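Local coordinates for protein acetoacetate decarboxylase (Sphingomonas wittichii, PDB 5UPB) that belongs to the acetoacetate decarboxylase family and probably acts as a lyase on keto-acid substrates through a Schiff-base intermediate, at residues V58-S63 with V80-A85; A101-D106 with Y119-G124. All blocks are in the same frame, centred on the assembly; numbering follows the deposited sequence.

Interaction 1. Residues V58-S63 with V80-A85; sequences VGAFQS and VYNEAA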
# COMPACT_ATOMS: atom_id res chain seq x y z
N VAL A 58 17.24 8.94 2.69
CA VAL A 58 16.29 7.98 2.16
C VAL A 58 17.10 6.86 1.53
O VAL A 58 18.02 7.13 0.75
CB VAL A 58 15.37 8.59 1.08
CG1 VAL A 58 14.47 7.51 0.52
CG2 VAL A 58 14.61 9.77 1.65
N GLY A 59 16.81 5.63 1.90
CA GLY A 59 17.56 4.49 1.39
C GLY A 59 16.69 3.31 1.02
O GLY A 59 15.58 3.11 1.56
N ALA A 60 17.22 2.52 0.11
CA ALA A 60 16.67 1.22 -0.27
C ALA A 60 17.60 0.13 0.25
O ALA A 60 18.77 0.06 -0.15
CB ALA A 60 16.51 1.14 -1.80
N PHE A 61 17.06 -0.70 1.15
CA PHE A 61 17.84 -1.66 1.92
C PHE A 61 17.47 -3.09 1.54
O PHE A 61 16.32 -3.40 1.20
CB PHE A 61 17.62 -1.48 3.44
CG PHE A 61 18.13 -0.21 3.99
CD1 PHE A 61 17.44 0.97 3.81
CD2 PHE A 61 19.35 -0.18 4.65
CE1 PHE A 61 17.96 2.19 4.30
CE2 PHE A 61 19.86 1.02 5.13
CZ PHE A 61 19.16 2.20 4.94
N GLN A 62 18.46 -3.95 1.66
CA GLN A 62 18.29 -5.39 1.43
C GLN A 62 19.02 -6.13 2.55
O GLN A 62 20.26 -6.04 2.66
CB GLN A 62 18.82 -5.75 0.05
CG GLN A 62 18.47 -7.17 -0.41
CD GLN A 62 19.41 -8.19 0.18
OE1 GLN A 62 20.59 -8.24 -0.16
NE2 GLN A 62 18.91 -8.98 1.08
N SER A 63 18.28 -6.83 3.40
CA SER A 63 18.86 -7.50 4.56
C SER A 63 18.71 -9.02 4.44
O SER A 63 17.80 -9.53 3.78
CB SER A 63 18.22 -7.01 5.86
OG SER A 63 16.85 -7.37 5.87
N VAL A 80 13.69 -7.04 1.64
CA VAL A 80 13.93 -5.68 1.17
C VAL A 80 13.03 -4.74 1.92
O VAL A 80 11.90 -5.09 2.28
CB VAL A 80 13.71 -5.51 -0.35
CG1 VAL A 80 14.79 -6.27 -1.13
CG2 VAL A 80 12.33 -6.00 -0.77
N TYR A 81 13.53 -3.53 2.13
CA TYR A 81 12.71 -2.47 2.69
C TYR A 81 13.30 -1.12 2.33
O TYR A 81 14.48 -1.01 2.00
CB TYR A 81 12.58 -2.61 4.19
CG TYR A 81 13.86 -2.39 4.98
CD1 TYR A 81 14.73 -3.44 5.24
CD2 TYR A 81 14.18 -1.13 5.47
CE1 TYR A 81 15.88 -3.26 6.00
CE2 TYR A 81 15.37 -0.94 6.22
CZ TYR A 81 16.17 -2.01 6.50
OH TYR A 81 17.33 -1.89 7.25
N ASN A 82 12.46 -0.10 2.40
CA ASN A 82 12.91 1.27 2.25
C ASN A 82 12.78 1.99 3.57
O ASN A 82 11.87 1.71 4.36
CB ASN A 82 12.10 1.98 1.19
CG ASN A 82 12.10 1.23 -0.10
OD1 ASN A 82 13.13 1.13 -0.74
ND2 ASN A 82 11.00 0.56 -0.39
N GLU A 83 13.63 2.98 3.75
CA GLU A 83 13.69 3.70 5.01
C GLU A 83 14.11 5.14 4.81
O GLU A 83 14.97 5.45 3.97
CB GLU A 83 14.66 3.01 5.95
CG GLU A 83 14.78 3.63 7.32
CD GLU A 83 15.60 2.74 8.27
OE1 GLU A 83 15.04 1.77 8.80
OE2 GLU A 83 16.81 2.98 8.45
N ALA A 84 13.47 6.03 5.59
CA ALA A 84 13.86 7.43 5.64
C ALA A 84 14.08 7.84 7.09
O ALA A 84 13.35 7.41 8.00
CB ALA A 84 12.77 8.30 4.99
N ALA A 85 15.02 8.74 7.31
CA ALA A 85 15.33 9.12 8.67
C ALA A 85 15.87 10.53 8.76
O ALA A 85 16.49 11.05 7.82
CB ALA A 85 16.35 8.17 9.30
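Phe61 CB sits over one face of the Tyr81 phenol, 3.5 Å from the ring centroid and only 16° off its normal. Ser63 OG lies near the plane of the same phenol, at its edge. The Phe61 phenyl is almost parallel to the phenol, with 5° between planes, but it is slid aside and the rings barely overlap. Their centroids are 5.0 Å apart. Tyr81 O lies in plane at the edge of the phenyl. Tyr81 CG stands between its backbone N and carbonyl carbon (chi1 68°), which folds the phenol back across Phe61 CB. The Phe61 ring also reaches Glu83, with CE1 3.8 Å from CB of that residue. CE1 is 3.7 Å from Gly59 CA, so the phenyl runs past a position without a side chain.

The two strands form an antiparallel pair within the family's strongly curved beta fold. Gly59–Glu83 and Phe61–Tyr81 are the hydrogen-bonded pairs. Phe61 N reaches Tyr81 O at 2.7 Å, nearly along the C=O axis. Tyr81 N returns the bond to Phe61 O at 2.9 Å, tilted from the carbonyl plane.

Val58, Ala60, Gln62, Val80, Asn82 and Ala84 occupy the opposite face. There Asn82 OD1 is 3.5 Å from Ala60 CB, while its ND2 bonds Asp106 OD2. Gln62 OE1 accepts bonds from His132 N and Asn135 ND2 of the second subunit, and its NE2 bonds Thr64 OG1. Glu83 extends on the same side of the sheet as Phe61 and Tyr81; OE2 bonds Tyr57 OH, and OE1 forms a salt bridge with Lys121 NZ.

Interaction 2. Residues A101-D106 with Y119-G124; sequences AFVWVD and YPKKIG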
# COMPACT_ATOMS: atom_id res chain seq x y z
N ALA A 101 16.58 10.03 15.52
CA ALA A 101 15.38 10.44 16.27
C ALA A 101 14.10 10.02 15.57
O ALA A 101 13.19 9.49 16.20
CB ALA A 101 15.38 11.95 16.46
N PHE A 102 13.96 10.35 14.28
CA PHE A 102 12.76 10.05 13.52
C PHE A 102 13.14 9.15 12.35
O PHE A 102 13.89 9.58 11.46
CB PHE A 102 12.09 11.31 12.96
CG PHE A 102 11.74 12.36 13.99
CD1 PHE A 102 11.63 12.05 15.32
CD2 PHE A 102 11.53 13.66 13.59
CE1 PHE A 102 11.31 13.03 16.24
CE2 PHE A 102 11.23 14.63 14.50
CZ PHE A 102 11.12 14.31 15.83
N VAL A 103 12.55 7.96 12.29
CA VAL A 103 12.77 6.99 11.23
C VAL A 103 11.42 6.45 10.78
O VAL A 103 10.56 6.13 11.61
CB VAL A 103 13.65 5.82 11.72
CG1 VAL A 103 13.96 4.84 10.57
CG2 VAL A 103 14.93 6.37 12.32
N TRP A 104 11.24 6.36 9.45
CA TRP A 104 10.06 5.73 8.84
C TRP A 104 10.56 4.63 7.91
O TRP A 104 11.49 4.85 7.13
CB TRP A 104 9.19 6.75 8.07
CG TRP A 104 8.67 7.91 8.92
CD1 TRP A 104 7.42 8.00 9.52
CD2 TRP A 104 9.36 9.13 9.26
NE1 TRP A 104 7.31 9.19 10.19
CE2 TRP A 104 8.48 9.90 10.05
CE3 TRP A 104 10.63 9.64 8.96
CZ2 TRP A 104 8.83 11.15 10.55
CZ3 TRP A 104 10.97 10.89 9.46
CH2 TRP A 104 10.06 11.63 10.25
N VAL A 105 9.95 3.45 8.02
CA VAL A 105 10.33 2.27 7.25
C VAL A 105 9.05 1.67 6.71
O VAL A 105 7.95 1.95 7.21
CB VAL A 105 11.15 1.27 8.14
CG1 VAL A 105 10.28 0.65 9.26
CG2 VAL A 105 11.77 0.17 7.32
N ASP A 106 9.16 0.84 5.67
CA ASP A 106 7.93 0.30 5.08
C ASP A 106 7.76 -1.20 5.27
O ASP A 106 6.94 -1.81 4.58
CB ASP A 106 7.80 0.66 3.59
CG ASP A 106 8.94 0.13 2.73
OD1 ASP A 106 9.74 -0.65 3.23
OD2 ASP A 106 8.96 0.46 1.53
N TYR A 119 16.12 1.99 17.96
CA TYR A 119 15.87 2.88 16.83
C TYR A 119 14.40 3.23 16.82
O TYR A 119 13.57 2.34 16.61
CB TYR A 119 16.17 2.17 15.53
CG TYR A 119 17.60 1.96 15.14
CD1 TYR A 119 18.33 0.91 15.69
CD2 TYR A 119 18.20 2.74 14.15
CE1 TYR A 119 19.64 0.66 15.31
CE2 TYR A 119 19.53 2.50 13.76
CZ TYR A 119 20.23 1.45 14.34
OH TYR A 119 21.54 1.19 13.96
N PRO A 120 14.02 4.47 16.99
CA PRO A 120 12.59 4.81 16.94
C PRO A 120 12.08 4.81 15.51
O PRO A 120 12.48 5.66 14.71
CB PRO A 120 12.53 6.21 17.56
CG PRO A 120 13.86 6.44 18.19
CD PRO A 120 14.83 5.63 17.38
N LYS A 121 11.20 3.84 15.17
CA LYS A 121 10.69 3.72 13.80
C LYS A 121 9.16 3.69 13.75
O LYS A 121 8.51 3.03 14.56
CB LYS A 121 11.21 2.45 13.09
CG LYS A 121 12.75 2.30 13.05
CD LYS A 121 13.15 1.27 12.01
CE LYS A 121 14.69 1.09 11.98
NZ LYS A 121 15.06 0.17 10.87
N LYS A 122 8.61 4.35 12.74
CA LYS A 122 7.20 4.24 12.36
C LYS A 122 7.13 3.63 10.95
O LYS A 122 8.16 3.49 10.26
CB LYS A 122 6.54 5.61 12.37
CG LYS A 122 6.49 6.27 13.77
CD LYS A 122 5.83 7.66 13.68
CE LYS A 122 5.75 8.30 15.00
NZ LYS A 122 5.26 9.73 14.89
N ILE A 123 5.92 3.28 10.54
CA ILE A 123 5.68 2.81 9.19
C ILE A 123 5.30 3.99 8.32
O ILE A 123 4.37 4.75 8.65
CB ILE A 123 4.57 1.76 9.13
CG1 ILE A 123 4.94 0.48 9.86
CG2 ILE A 123 4.22 1.51 7.61
CD1 ILE A 123 6.10 -0.29 9.19
N GLY A 124 5.97 4.11 7.18
CA GLY A 124 5.58 5.08 6.18
C GLY A 124 5.68 4.48 4.79
O GLY A 124 6.01 3.32 4.63
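Lys121 lays its aliphatic chain alongside Val103, both pointing the same way, with CG 3.8 Å from Val103 CG1. Lys121 CD goes on to Val105 CG1, 4.0 Å away. The chain is extended beyond CG; CG, CD and CE all stay near Val103 CG1, and CD alone also reaches Val105. On the other face, Lys122 runs beside the Trp104 indole, and its CB comes 3.8 Å from Trp104 CD1. Glu227 ties the two ends together: OE1 forms a salt bridge with Lys122 NZ, and OE2 accepts from Trp104 NE1.

The backbones form a short parallel pair. Lys122 bonds across to the residues flanking Trp104: its N reaches Val103 O at 2.9 Å, and its O accepts from Val105 N. Gly124 N then bonds Val105 O from above the carbonyl plane. The bond from Val103 N to Pro120 O is weak.

Adjacent lysines are a mark of acetoacetate decarboxylases, where the first forms the Schiff base; Lys121 and Lys122 are consistent with that pair. Lys121 NZ is held by Glu83. Leu111 of helix 108-116 packs on Val105, Lys121 and Ile123. Trp104 faces strand 156-166, strand 80-92 flanks segment 101-106, and Phe102 stacks on Phe6 of the third subunit.

From the N terminus, strand 53-65 brings in segment 58-63. The chain then makes a mostly irregular excursion of 16 residues. Interaction 1 closes this loop when strand 80-92 begins. Strand 95-105 turns back beside strand 80-92, and Ala84 O probably accepts a hydrogen bond from Trp104 N. The next loop carries helix 108-116 and is closed by interaction 2 at strand 121-123. The contacts are in series; they neither nest nor cross. Their centres are 11 Å apart. Strands 53-65, 80-92, 95-105 and 121-123 thus lie next to one another in that order. Tyr81 CD2 and Val105 CG2 pack 3.3 Å apart where the two interactions meet.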